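Local coordinates for Abbfa_003403 (Acinetobacter baumannii, PDB 4ZXH), which is a four-domain nonribosomal peptide synthetase that probably activates an amino acid, carries it on a phosphopantetheine arm, condenses it and releases the product by its thioesterase, at residues D1179-L1182 and L1183-A1187. Residues are numbered along the deposited sequence; the frame is centred on the assembly and turned at random.
Sequences DAML and LSWFA
Met-1181 O accepts the backbone N-H of Trp-1185 at 2.8 Å between O and N, with a nearly straight N-H...O angle of 175°. This is an i to i+4 alpha-helical bond in the first turns of helix 1179-1191, within the thioesterase domain, which belongs to the alpha/beta-hydrolase clan. The backbone N-H groups of Leu-1183, Ser-1184 and Phe-1186 bond to the O atoms of Asp-1179, Ala-1180 and Leu-1182 respectively, less straight than the first.

The same Met-1181 O also lies over one face of the Trp-1185 indole, 3.4 Å from CG. The side chains of Met-1181 and Trp-1185, four residues apart, make a Met-aromatic contact. With chi1 at -168°, CG of Met-1181 stands opposite the backbone N. It lies over the face of the five-membered ring of Trp-1185, 4.0 Å from the ring centroid, as a CH-pi contact. The bend at chi2 (50°) then sets SD obliquely to that ring, and Met-1181 SD comes within 3.5 Å of Trp-1185 NE1. Leu-1182 meets the six-membered ring of the indole, with CD2 3.9 Å from Trp-1185 CE3. Two consecutive residues thus pack against one indole.

Ala-1180, Leu-1183, Phe-1186 and Ala-1187 are buried. Helix 1179-1191 packs on 1210-1223 and 1233-1251, in the helical insertion between strands 1157-1163 and 1262-1267, probably the lid region of this fold. Here Phe-1186 meets the rings of Phe-1236, Phe-1240 and Tyr-1243, Trp-1185 also touches Tyr-1243, and Leu-1183 reaches Met-1213 and Phe-1214. Ser-1184 OG is hydrogen-bonded to Ile-1200 O, which ties the helix to a loop. Ser-1184 CB lies 3.5 Å from Met-1181 O.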
# COMPACT_ATOMS: atom_id res chain seq x y z
N ASP A 1179 20.95 -4.24 -47.93
CA ASP A 1179 20.57 -3.72 -46.63
C ASP A 1179 19.52 -4.60 -45.96
O ASP A 1179 19.57 -4.80 -44.76
CB ASP A 1179 20.06 -2.28 -46.77
CG ASP A 1179 21.13 -1.34 -47.33
OD1 ASP A 1179 22.34 -1.65 -47.21
OD2 ASP A 1179 20.74 -0.29 -47.90
N ALA A 1180 18.60 -5.15 -46.74
CA ALA A 1180 17.61 -6.08 -46.18
C ALA A 1180 18.26 -7.31 -45.58
O ALA A 1180 17.95 -7.70 -44.46
CB ALA A 1180 16.61 -6.49 -47.25
N MET A 1181 19.18 -7.92 -46.32
CA MET A 1181 19.90 -9.07 -45.80
C MET A 1181 20.65 -8.72 -44.51
O MET A 1181 20.76 -9.56 -43.61
CB MET A 1181 20.88 -9.63 -46.84
CG MET A 1181 21.46 -11.00 -46.48
SD MET A 1181 20.23 -12.27 -46.02
CE MET A 1181 19.85 -12.89 -47.67
N LEU A 1182 21.16 -7.49 -44.41
CA LEU A 1182 21.96 -7.13 -43.25
C LEU A 1182 21.04 -7.08 -42.03
O LEU A 1182 21.39 -7.56 -40.95
CB LEU A 1182 22.69 -5.80 -43.47
CG LEU A 1182 23.94 -5.92 -44.36
CD1 LEU A 1182 24.63 -4.58 -44.64
CD2 LEU A 1182 24.92 -6.90 -43.73
N LEU A 1183 19.84 -6.53 -42.23
CA LEU A 1183 18.82 -6.54 -41.19
C LEU A 1183 18.39 -7.94 -40.84
O LEU A 1183 18.19 -8.26 -39.67
CB LEU A 1183 17.59 -5.74 -41.63
CG LEU A 1183 17.48 -4.34 -41.07
CD1 LEU A 1183 16.11 -3.81 -41.44
CD2 LEU A 1183 17.68 -4.38 -39.55
N SER A 1184 18.23 -8.80 -41.85
CA SER A 1184 17.84 -10.16 -41.54
C SER A 1184 18.91 -10.84 -40.68
O SER A 1184 18.59 -11.47 -39.65
CB SER A 1184 17.60 -10.95 -42.80
OG SER A 1184 17.39 -12.30 -42.44
N TRP A 1185 20.18 -10.69 -41.06
CA TRP A 1185 21.28 -11.17 -40.23
C TRP A 1185 21.22 -10.58 -38.84
O TRP A 1185 21.31 -11.30 -37.85
CB TRP A 1185 22.62 -10.85 -40.86
CG TRP A 1185 22.89 -11.65 -42.08
CD1 TRP A 1185 22.12 -12.65 -42.60
CD2 TRP A 1185 24.01 -11.52 -42.95
NE1 TRP A 1185 22.68 -13.15 -43.74
CE2 TRP A 1185 23.85 -12.47 -43.98
CE3 TRP A 1185 25.14 -10.70 -42.97
CZ2 TRP A 1185 24.76 -12.62 -45.00
CZ3 TRP A 1185 26.04 -10.84 -43.99
CH2 TRP A 1185 25.85 -11.80 -45.00
N PHE A 1186 21.05 -9.27 -38.76
CA PHE A 1186 21.04 -8.59 -37.48
C PHE A 1186 19.94 -9.11 -36.57
O PHE A 1186 20.16 -9.32 -35.36
CB PHE A 1186 20.89 -7.09 -37.67
CG PHE A 1186 20.84 -6.35 -36.38
CD1 PHE A 1186 21.90 -6.43 -35.49
CD2 PHE A 1186 19.75 -5.56 -36.06
CE1 PHE A 1186 21.86 -5.76 -34.29
CE2 PHE A 1186 19.71 -4.87 -34.86
CZ PHE A 1186 20.77 -4.98 -33.96
N ALA A 1187 18.76 -9.34 -37.15
CA ALA A 1187 17.65 -9.89 -36.38
C ALA A 1187 18.02 -11.26 -35.79
O ALA A 1187 17.82 -11.51 -34.60
CB ALA A 1187 16.42 -10.00 -37.25